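Disulfide oxidoreductase (Xylella fastidiosa, PDB 2REM) probably catalyses thiol-disulfide exchange in the periplasm, helping to form disulfide bonds in exported proteins as other DsbA-type members of the thioredoxin family do. Local coordinates at residues L79-V83 and L84-K88; G102-I106 and Q107-P111. All coordinates share one frame; numbering follows the deposited sequence.

Interaction 1: L79-V83 and L84-K88; sequences LAADV and LGVAK
L84 N, V86 N and G85 N turn back to A80 O, A81 O and D82 O at the end of helix 71-83. L84 N reaches A80 O at 2.9 Å. A81 O takes V86 N at 2.8 Å in a fairly straight bond, N-H...O 164°. G85 N meets D82 O at 3.0 Å from well above the carbonyl plane, 71° out of it, rather than along a lone pair. The last two bonds, with positive phi at G85, form a Schellman motif that ends this helix of the helical domain inserted into the DsbA thioredoxin fold. V86 is then the N-cap of helix 87-101, and S90 OG bonds to V86 O. A water bridges the two segments, accepting from A87 N (2.9 Å) and donating to D82 OD1 (3.1 Å). With D82 CG anti to its own N (chi1 -163°), OD1 lies beside the A87 methyl. L84 lies over A80 O, its CG 3.2 Å away. V86 CG2 packs on A81 CB at 4.0 Å, and A87 CB rests 3.5 Å from D82 N. Helices 111-119 and 125-132 flank this turn through Y118 and T131.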
loop_
_atom_site.group_PDB
_atom_site.type_symbol
_atom_site.label_atom_id
_atom_site.label_comp_id
_atom_site.label_asym_id
_atom_site.label_seq_id
_atom_site.Cartn_x
_atom_site.Cartn_y
_atom_site.Cartn_z
ATOM N N LEU A 79 -6.292 -3.531 -6.387
ATOM C CA LEU A 79 -5.774 -4.781 -6.919
ATOM C C LEU A 79 -6.216 -5.017 -8.355
ATOM O O LEU A 79 -5.419 -5.429 -9.159
ATOM C CB LEU A 79 -6.156 -5.974 -6.025
ATOM C CG LEU A 79 -5.553 -5.819 -4.609
ATOM C CD1 LEU A 79 -6.204 -6.801 -3.681
ATOM C CD2 LEU A 79 -4.042 -6.001 -4.596
ATOM N N ALA A 80 -7.494 -4.788 -8.650
ATOM C CA ALA A 80 -7.986 -4.925 -10.025
ATOM C C ALA A 80 -7.214 -3.962 -10.945
ATOM O O ALA A 80 -6.767 -4.343 -12.011
ATOM C CB ALA A 80 -9.492 -4.646 -10.099
ATOM N N ALA A 81 -7.040 -2.721 -10.496
ATOM C CA ALA A 81 -6.281 -1.727 -11.270
ATOM C C ALA A 81 -4.877 -2.225 -11.529
ATOM O O ALA A 81 -4.345 -2.080 -12.623
ATOM C CB ALA A 81 -6.217 -0.419 -10.518
ATOM N N ASP A 82 -4.273 -2.804 -10.502
ATOM C CA ASP A 82 -2.910 -3.303 -10.621
ATOM C C ASP A 82 -2.810 -4.474 -11.572
ATOM O O ASP A 82 -1.927 -4.505 -12.418
ATOM C CB ASP A 82 -2.308 -3.666 -9.257
ATOM C CG ASP A 82 -0.798 -3.787 -9.315
ATOM O OD1 ASP A 82 -0.165 -3.049 -10.096
ATOM O OD2 ASP A 82 -0.236 -4.599 -8.588
ATOM N N VAL A 83 -3.712 -5.433 -11.423
ATOM C CA VAL A 83 -3.820 -6.543 -12.369
ATOM C C VAL A 83 -3.960 -6.021 -13.787
ATOM O O VAL A 83 -3.376 -6.570 -14.707
ATOM C CB VAL A 83 -5.023 -7.476 -12.026
ATOM C CG1 VAL A 83 -5.398 -8.377 -13.225
ATOM C CG2 VAL A 83 -4.720 -8.320 -10.764
ATOM N N LEU A 84 -4.711 -4.941 -13.941
ATOM C CA LEU A 84 -5.003 -4.379 -15.260
ATOM C C LEU A 84 -3.908 -3.415 -15.755
ATOM O O LEU A 84 -3.956 -2.954 -16.868
ATOM C CB LEU A 84 -6.389 -3.704 -15.244
ATOM C CG LEU A 84 -7.570 -4.668 -15.041
ATOM C CD1 LEU A 84 -8.884 -3.988 -14.721
ATOM C CD2 LEU A 84 -7.706 -5.642 -16.215
ATOM N N GLY A 85 -2.909 -3.158 -14.915
ATOM C CA GLY A 85 -1.771 -2.324 -15.275
ATOM C C GLY A 85 -2.079 -0.837 -15.289
ATOM O O GLY A 85 -1.414 -0.067 -15.977
ATOM N N VAL A 86 -3.099 -0.428 -14.554
ATOM C CA VAL A 86 -3.488 0.974 -14.519
ATOM C C VAL A 86 -3.461 1.560 -13.105
ATOM O O VAL A 86 -3.903 2.686 -12.886
ATOM C CB VAL A 86 -4.883 1.234 -15.187
ATOM C CG1 VAL A 86 -4.881 0.801 -16.667
ATOM C CG2 VAL A 86 -6.014 0.578 -14.389
ATOM N N ALA A 87 -2.948 0.799 -12.136
ATOM C CA ALA A 87 -2.907 1.268 -10.756
ATOM C C ALA A 87 -1.983 2.480 -10.639
ATOM O O ALA A 87 -2.389 3.530 -10.107
ATOM C CB ALA A 87 -2.456 0.143 -9.811
ATOM N N LYS A 88 -0.753 2.344 -11.144
ATOM C CA LYS A 88 0.230 3.419 -11.000
ATOM C C LYS A 88 -0.271 4.717 -11.658
ATOM O O LYS A 88 -0.113 5.793 -11.094
ATOM C CB LYS A 88 1.600 3.011 -11.568
ATOM C CG LYS A 88 2.287 1.842 -10.807
ATOM C CD LYS A 88 3.779 1.764 -11.138
ATOM C CE LYS A 88 4.446 0.587 -10.393
ATOM N NZ LYS A 88 3.926 -0.720 -10.919
HETATM O O HOH W 1 -0.644 -0.970 -12.339
#

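Interaction 2: G102-I106 and Q107-P111; sequences GSVPI and QNVGP
V109 folds back on V104 and P105, presenting its CG2 methyl to both. That methyl stands anti to the backbone N, while CG1 lies between N and the carbonyl carbon (chi1 79°). V109 CG2 meets V104 CG1 at 4.0 Å, the two valines crossing obliquely, and P105 CG at 4.1 Å, where the V109 side chain runs about perpendicular to that of P105. V109 CB comes within 3.3 Å of P105 O, so this carbonyl, which has no polar partner in the model, is covered by aliphatic carbon. P105 CB lies 3.8 Å from Q107 O. Between these residues the chain reverses in a type II beta turn from I106 to V109; N108 takes the positive phi (57°) of the third position, and I106 O and V109 N stand 3.7 Å apart. At the exposed corner Q107, bent at chi2, brings OE1 to 3.9 Å from I106 CG2. The loop joins helix 87-101 to helix 111-119, whose N-cap is G110, its N bonded to E113 OE1. Inward, V104 and V109 share F74 of helix 71-83, while V104 also touches F117 and M94. I106 packs on I98 and on T36, next to C37 of the predicted redox-active CxxC pair, whose disulfide is not formed here.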
loop_
_atom_site.group_PDB
_atom_site.type_symbol
_atom_site.label_atom_id
_atom_site.label_comp_id
_atom_site.label_asym_id
_atom_site.label_seq_id
_atom_site.Cartn_x
_atom_site.Cartn_y
_atom_site.Cartn_z
ATOM N N GLY A 102 -14.704 14.376 -4.952
ATOM C CA GLY A 102 -15.898 13.639 -4.572
ATOM C C GLY A 102 -16.562 12.965 -5.762
ATOM O O GLY A 102 -17.772 12.832 -5.803
ATOM N N SER A 103 -15.771 12.538 -6.742
ATOM C CA SER A 103 -16.317 11.899 -7.934
ATOM C C SER A 103 -16.404 10.385 -7.788
ATOM O O SER A 103 -17.016 9.697 -8.603
ATOM C CB SER A 103 -15.481 12.269 -9.169
ATOM O OG SER A 103 -14.148 11.863 -8.952
ATOM N N VAL A 104 -15.770 9.848 -6.753
ATOM C CA VAL A 104 -15.932 8.439 -6.437
ATOM C C VAL A 104 -16.325 8.442 -4.951
ATOM O O VAL A 104 -15.605 9.003 -4.126
ATOM C CB VAL A 104 -14.616 7.622 -6.689
ATOM C CG1 VAL A 104 -14.718 6.184 -6.129
ATOM C CG2 VAL A 104 -14.281 7.557 -8.190
ATOM N N PRO A 105 -17.471 7.828 -4.615
ATOM C CA PRO A 105 -17.939 7.825 -3.224
ATOM C C PRO A 105 -17.186 6.804 -2.359
ATOM O O PRO A 105 -16.685 5.802 -2.861
ATOM C CB PRO A 105 -19.410 7.433 -3.356
ATOM C CG PRO A 105 -19.441 6.526 -4.580
ATOM C CD PRO A 105 -18.382 7.099 -5.518
ATOM N N ILE A 106 -17.074 7.068 -1.069
ATOM C CA ILE A 106 -16.512 6.070 -0.161
ATOM C C ILE A 106 -17.623 5.064 0.187
ATOM O O ILE A 106 -17.469 3.850 -0.003
ATOM C CB ILE A 106 -15.874 6.720 1.080
ATOM C CG1 ILE A 106 -14.548 7.387 0.692
ATOM C CG2 ILE A 106 -15.610 5.675 2.178
ATOM C CD1 ILE A 106 -13.991 8.339 1.733
ATOM N N GLN A 107 -18.763 5.583 0.628
ATOM C CA GLN A 107 -19.861 4.736 1.062
ATOM C C GLN A 107 -20.529 4.071 -0.122
ATOM O O GLN A 107 -20.795 4.715 -1.133
ATOM C CB GLN A 107 -20.879 5.533 1.885
ATOM C CG GLN A 107 -20.269 6.205 3.122
ATOM C CD GLN A 107 -19.670 5.221 4.127
ATOM O OE1 GLN A 107 -18.579 5.447 4.664
ATOM N NE2 GLN A 107 -20.386 4.133 4.394
ATOM N N ASN A 108 -20.735 2.761 0.014
ATOM C CA ASN A 108 -21.506 1.944 -0.922
ATOM C C ASN A 108 -20.981 2.014 -2.338
ATOM O O ASN A 108 -21.737 1.831 -3.290
ATOM C CB ASN A 108 -22.991 2.314 -0.907
ATOM C CG ASN A 108 -23.632 2.132 0.461
ATOM O OD1 ASN A 108 -23.323 1.185 1.206
ATOM N ND2 ASN A 108 -24.522 3.052 0.804
ATOM N N VAL A 109 -19.688 2.293 -2.475
ATOM C CA VAL A 109 -19.078 2.258 -3.790
ATOM C C VAL A 109 -19.162 0.834 -4.323
ATOM O O VAL A 109 -19.036 -0.143 -3.577
ATOM C CB VAL A 109 -17.602 2.715 -3.768
ATOM C CG1 VAL A 109 -16.715 1.602 -3.264
ATOM C CG2 VAL A 109 -17.179 3.180 -5.156
ATOM N N GLY A 110 -19.388 0.720 -5.620
ATOM C CA GLY A 110 -19.447 -0.578 -6.243
ATOM C C GLY A 110 -18.685 -0.632 -7.551
ATOM O O GLY A 110 -18.161 0.389 -8.025
ATOM N N PRO A 111 -18.659 -1.823 -8.161
ATOM C CA PRO A 111 -17.954 -2.055 -9.388
ATOM C C PRO A 111 -18.442 -1.122 -10.483
ATOM O O PRO A 111 -17.681 -0.829 -11.376
ATOM C CB PRO A 111 -18.285 -3.528 -9.729
ATOM C CG PRO A 111 -19.508 -3.837 -8.932
ATOM C CD PRO A 111 -19.363 -3.032 -7.689
#

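Interactions 1 and 2 lie in series at the two ends of helix 87-101: residues 79-88 lead into it from helix 71-83, and residues 102-111 lead out of it to helix 111-119. Their centres are 18 Å apart and their nearest atoms about 9 Å, so they do not touch. Both are partly buried, but interaction 2 lies farther from the chain centre, about 19 Å against 13 Å. Interaction 1 is a short connection governed by backbone hydrogen bonds and one bridging water. Interaction 2 is a longer loop held by valine and proline contacts. Each also leans on helix 111-119, through Y118 in interaction 1 and through L114 and F117 in interaction 2.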